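Local coordinates for UPF0678 fatty acid-binding protein-like protein ERS007657_00996 (Mycobacterium tuberculosis, PDB 6R3W) that binds one heme b in a beta-barrel and probably acts as a peroxynitrite isomerase, converting peroxynitrite to nitrate, at residues Leu9-Pro14 with Tyr97-Asp102; Leu71-Cys74 with Cys78-Leu81. One frame throughout, in Å; residues are numbered along the deposited sequence.

Interaction 1: Leu9-Pro14 with Tyr97-Asp102; sequences LQALSP and YSVTGD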
loop_
_atom_site.group_PDB
_atom_site.type_symbol
_atom_site.label_atom_id
_atom_site.label_comp_id
_atom_site.label_asym_id
_atom_site.label_seq_id
_atom_site.Cartn_x
_atom_site.Cartn_y
_atom_site.Cartn_z
ATOM N N LEU A 9 -13.027 2.867 -12.275
ATOM C CA LEU A 9 -12.625 1.881 -11.228
ATOM C C LEU A 9 -12.980 0.431 -11.604
ATOM O O LEU A 9 -12.725 -0.445 -10.779
ATOM C CB LEU A 9 -13.295 2.251 -9.912
ATOM C CG LEU A 9 -12.897 3.589 -9.319
ATOM C CD1 LEU A 9 -13.507 3.761 -7.960
ATOM C CD2 LEU A 9 -11.403 3.741 -9.235
ATOM N N GLN A 10 -13.640 0.182 -12.728
ATOM C CA GLN A 10 -14.182 -1.175 -13.040
ATOM C C GLN A 10 -13.105 -2.259 -12.820
ATOM O O GLN A 10 -13.418 -3.291 -12.190
ATOM C CB GLN A 10 -14.727 -1.187 -14.472
ATOM C CG GLN A 10 -15.328 -2.516 -14.911
ATOM C CD GLN A 10 -16.551 -2.938 -14.129
ATOM O OE1 GLN A 10 -17.337 -2.108 -13.628
ATOM N NE2 GLN A 10 -16.806 -4.239 -14.131
ATOM N N ALA A 11 -11.928 -2.086 -13.374
ATOM C CA ALA A 11 -10.883 -3.133 -13.300
ATOM C C ALA A 11 -10.534 -3.430 -11.835
ATOM O O ALA A 11 -10.056 -4.534 -11.556
ATOM C CB ALA A 11 -9.656 -2.711 -14.068
ATOM N N LEU A 12 -10.607 -2.421 -10.981
ATOM C CA LEU A 12 -10.153 -2.520 -9.575
ATOM C C LEU A 12 -11.318 -2.871 -8.638
ATOM O O LEU A 12 -11.098 -2.917 -7.418
ATOM C CB LEU A 12 -9.465 -1.229 -9.154
ATOM C CG LEU A 12 -8.229 -0.848 -9.983
ATOM C CD1 LEU A 12 -7.556 0.371 -9.412
ATOM C CD2 LEU A 12 -7.240 -2.004 -10.063
ATOM N N SER A 13 -12.495 -3.195 -9.179
ATOM C CA SER A 13 -13.645 -3.540 -8.310
ATOM C C SER A 13 -13.299 -4.701 -7.368
ATOM O O SER A 13 -13.766 -4.698 -6.222
ATOM C CB SER A 13 -14.922 -3.778 -9.114
ATOM O OG SER A 13 -14.864 -4.965 -9.899
ATOM N N PRO A 14 -12.446 -5.690 -7.748
ATOM C CA PRO A 14 -12.136 -6.769 -6.809
ATOM C C PRO A 14 -11.415 -6.301 -5.524
ATOM O O PRO A 14 -11.362 -7.059 -4.576
ATOM C CB PRO A 14 -11.235 -7.714 -7.630
ATOM C CG PRO A 14 -11.740 -7.529 -9.047
ATOM C CD PRO A 14 -11.988 -6.030 -9.124
ATOM N N TYR A 97 -1.373 -0.768 -13.773
ATOM C CA TYR A 97 -1.877 -2.105 -13.444
ATOM C C TYR A 97 -2.336 -2.824 -14.699
ATOM O O TYR A 97 -2.564 -2.200 -15.751
ATOM C CB TYR A 97 -2.994 -2.029 -12.413
ATOM C CG TYR A 97 -4.191 -1.237 -12.860
ATOM C CD1 TYR A 97 -5.211 -1.828 -13.592
ATOM C CD2 TYR A 97 -4.294 0.107 -12.565
ATOM C CE1 TYR A 97 -6.309 -1.098 -14.011
ATOM C CE2 TYR A 97 -5.409 0.834 -12.922
ATOM C CZ TYR A 97 -6.412 0.239 -13.677
ATOM O OH TYR A 97 -7.460 0.994 -14.128
ATOM N N SER A 98 -2.464 -4.135 -14.551
ATOM C CA SER A 98 -2.971 -5.035 -15.594
ATOM C C SER A 98 -3.913 -6.043 -14.967
ATOM O O SER A 98 -3.767 -6.374 -13.780
ATOM C CB SER A 98 -1.856 -5.731 -16.298
ATOM O OG SER A 98 -1.195 -6.606 -15.411
ATOM N N VAL A 99 -4.881 -6.459 -15.742
ATOM C CA VAL A 99 -5.847 -7.524 -15.387
ATOM C C VAL A 99 -5.545 -8.743 -16.236
ATOM O O VAL A 99 -5.562 -8.627 -17.487
ATOM C CB VAL A 99 -7.289 -7.057 -15.602
ATOM C CG1 VAL A 99 -8.291 -8.165 -15.302
ATOM C CG2 VAL A 99 -7.617 -5.807 -14.785
ATOM N N THR A 100 -5.295 -9.869 -15.587
ATOM C CA THR A 100 -5.130 -11.178 -16.252
ATOM C C THR A 100 -6.105 -12.167 -15.614
ATOM O O THR A 100 -5.768 -12.756 -14.578
ATOM C CB THR A 100 -3.670 -11.646 -16.201
ATOM O OG1 THR A 100 -2.813 -10.576 -16.606
ATOM C CG2 THR A 100 -3.402 -12.842 -17.086
ATOM N N GLY A 101 -7.323 -12.249 -16.142
ATOM C CA GLY A 101 -8.418 -12.955 -15.461
ATOM C C GLY A 101 -8.596 -12.480 -14.036
ATOM O O GLY A 101 -8.774 -11.280 -13.829
ATOM N N ASP A 102 -8.543 -13.394 -13.073
ATOM C CA ASP A 102 -8.824 -13.099 -11.643
ATOM C C ASP A 102 -7.574 -12.523 -10.972
ATOM O O ASP A 102 -7.603 -12.375 -9.762
ATOM C CB ASP A 102 -9.333 -14.334 -10.892
ATOM C CG ASP A 102 -10.763 -14.707 -11.209
ATOM O OD1 ASP A 102 -11.619 -13.786 -11.248
ATOM O OD2 ASP A 102 -11.016 -15.916 -11.359
HETATM O O HOH W 1 -10.022 0.528 -13.045
#
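Leu12 lays a methyl group on the ring of Tyr97, and this CH-pi contact is the centre of a small apolar interface between the 3-10 segment 9-14 and the end of strand 89-100. Its CD2 stands 4.0 Å from the centroid of the Tyr97 ring and only 8° off the ring normal, almost directly above the middle of one face. The second branch lies over the same face but off centre, with Leu12 CD1 4.1 Å from Tyr97 CE2. CG of Tyr97, set between the backbone N and the carbonyl carbon (chi1 60°), turns the ring toward segment 9-14.

Aliphatic packing continues through Ala11, whose CB points at the strand. This methyl approaches the ring obliquely, with Ala11 CB 3.7 Å from Tyr97 CE1, and it also meets Val99, where Ala11 CB and Val99 CG2 are 3.8 Å apart. One alanine methyl thus bridges two residues that project from the same side of the strand.

No direct hydrogen bond joins the segments; the polar link is a water. It lies 2.8 Å from Tyr97 OH and accepts a weak bond from Ala11 N. The phenol oxygen is also hydrogen-bonded to the backbone N of Gly77.

The interface sits partly buried at one end of the barrel, where the chain before strand 17-25 packs against strand 89-100. Leu12 also rests on Ile104 of strand 103-118.

Interaction 2: Leu71-Cys74 with Cys78-Leu81; sequences LRVC and CVEL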
loop_
_atom_site.group_PDB
_atom_site.type_symbol
_atom_site.label_atom_id
_atom_site.label_comp_id
_atom_site.label_asym_id
_atom_site.label_seq_id
_atom_site.Cartn_x
_atom_site.Cartn_y
_atom_site.Cartn_z
ATOM N N LEU A 71 -6.569 5.699 -3.624
ATOM C CA LEU A 71 -6.020 5.119 -4.858
ATOM C C LEU A 71 -6.833 5.677 -6.022
ATOM O O LEU A 71 -7.973 5.266 -6.213
ATOM C CB LEU A 71 -6.071 3.597 -4.768
ATOM C CG LEU A 71 -5.413 2.842 -5.927
ATOM C CD1 LEU A 71 -3.955 3.217 -6.109
ATOM C CD2 LEU A 71 -5.538 1.351 -5.726
ATOM N N ARG A 72 -6.260 6.627 -6.732
ATOM C CA ARG A 72 -6.894 7.304 -7.880
ATOM C C ARG A 72 -6.580 6.514 -9.146
ATOM O O ARG A 72 -5.432 6.075 -9.325
ATOM C CB ARG A 72 -6.340 8.724 -8.030
ATOM C CG ARG A 72 -6.732 9.663 -6.908
ATOM C CD ARG A 72 -5.797 10.852 -6.718
ATOM N NE ARG A 72 -5.421 11.512 -7.958
ATOM C CZ ARG A 72 -6.095 12.486 -8.564
ATOM N NH1 ARG A 72 -7.281 12.892 -8.111
ATOM N NH2 ARG A 72 -5.597 13.009 -9.661
ATOM N N VAL A 73 -7.532 6.448 -10.055
ATOM C CA VAL A 73 -7.252 5.977 -11.424
ATOM C C VAL A 73 -7.073 7.205 -12.322
ATOM O O VAL A 73 -8.005 8.004 -12.446
ATOM C CB VAL A 73 -8.341 5.008 -11.912
ATOM C CG1 VAL A 73 -8.202 4.722 -13.395
ATOM C CG2 VAL A 73 -8.304 3.721 -11.118
ATOM N N CYS A 74 -5.864 7.356 -12.871
ATOM C CA CYS A 74 -5.450 8.505 -13.717
ATOM C C CYS A 74 -5.667 8.107 -15.187
ATOM O O CYS A 74 -4.691 8.057 -15.970
ATOM C CB CYS A 74 -4.011 8.981 -13.384
ATOM S SG CYS A 74 -2.866 7.669 -12.824
ATOM N N CYS A 78 -3.749 3.457 -15.191
ATOM C CA CYS A 78 -2.853 4.384 -14.459
ATOM C C CYS A 78 -3.362 4.531 -13.029
ATOM O O CYS A 78 -4.589 4.700 -12.847
ATOM C CB CYS A 78 -2.852 5.727 -15.181
ATOM S SG CYS A 78 -1.818 7.023 -14.451
ATOM N N VAL A 79 -2.461 4.541 -12.054
ATOM C CA VAL A 79 -2.833 4.769 -10.642
ATOM C C VAL A 79 -1.926 5.830 -10.024
ATOM O O VAL A 79 -0.716 5.855 -10.276
ATOM C CB VAL A 79 -2.830 3.473 -9.806
ATOM C CG1 VAL A 79 -4.141 2.724 -9.947
ATOM C CG2 VAL A 79 -1.670 2.554 -10.139
ATOM N N GLU A 80 -2.521 6.592 -9.122
ATOM C CA GLU A 80 -1.840 7.478 -8.156
ATOM C C GLU A 80 -2.309 7.054 -6.760
ATOM O O GLU A 80 -3.506 7.191 -6.467
ATOM C CB GLU A 80 -2.142 8.963 -8.425
ATOM C CG GLU A 80 -1.630 9.475 -9.760
ATOM C CD GLU A 80 -2.308 10.727 -10.253
ATOM O OE1 GLU A 80 -3.283 11.152 -9.628
ATOM O OE2 GLU A 80 -1.813 11.313 -11.259
ATOM N N LEU A 81 -1.383 6.587 -5.919
ATOM C CA LEU A 81 -1.647 6.203 -4.513
ATOM C C LEU A 81 -1.158 7.339 -3.628
ATOM O O LEU A 81 0.015 7.695 -3.697
ATOM C CB LEU A 81 -0.928 4.892 -4.188
ATOM C CG LEU A 81 -1.055 4.401 -2.748
ATOM C CD1 LEU A 81 -2.508 4.062 -2.393
ATOM C CD2 LEU A 81 -0.164 3.188 -2.535
#
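Leu71 faces Leu81 as a non-hydrogen-bonded pair at one end of this antiparallel stretch, and its side chain reaches across to two residues of strand 78-85. With CG anti to the backbone N (chi1 -175°), it brings CD1 to 3.9 Å from CB of Val79; the same methyl also packs on CB of Leu81.

Next comes Arg72, paired with Glu80 by two backbone bonds: Arg72 N donates to Glu80 O at 2.8 Å, and Glu80 N to Arg72 O at 3.0 Å. Over the opposite face of the sheet from the leucines, their side chains form a salt bridge. The arginine chain bends at chi3 and turns the side of its guanidinium to the acid. Both donors converge on one oxygen: Arg72 NE lies 2.7 Å from Glu80 OE1, meeting it nearly along the C-O axis, while Arg72 NH2, 3.0 Å from Glu80 OE1, is received on that oxygen's syn lone pair. Guanidinium and carboxylate are within 11° of coplanar.

Val73 forms a non-hydrogen-bonded pair with Val79, both side chains on the face that carries Leu71, but the two valines touch loosely; the CA-H of Val73 instead makes a close contact with the carbonyl oxygen of Cys78.

Cys74 ends the segment. Its N donates to Cys78 O, from above the carbonyl plane, and its SG is joined to Cys78 SG by a disulfide with chi3 -87°. This covalent tie spans the turn of the hairpin, and Glu80 CG lies against Cys74 SG at 3.8 Å.

The hairpin takes its place in the barrel through backbone bonds on both flanks: Leu71 to Leu49 of strand 48-57, Val79 to Gly95 of strand 89-100. Val79 and Leu81 pack on Leu108 of strand 103-118.

In the fold
The two interactions show how a closed barrel combines local and distant contacts. Interaction 2 joins consecutive strands, 63-73 and 78-85, across a short turn; interaction 1 brings the chain before the first strand against strand 89-100, and interaction 2 is nested within the loop it closes. Their centres are 13 Å apart, yet they meet directly: Val73 packs on Leu9 and Leu12, while Tyr97 touches Val79 and approaches the backbone N of Cys78. Strands 78-85 and 89-100 are neighbours in the sheet. Both contacts lie away from the residues predicted to bind the heme, forming part of the barrel framework that hosts the cofactor.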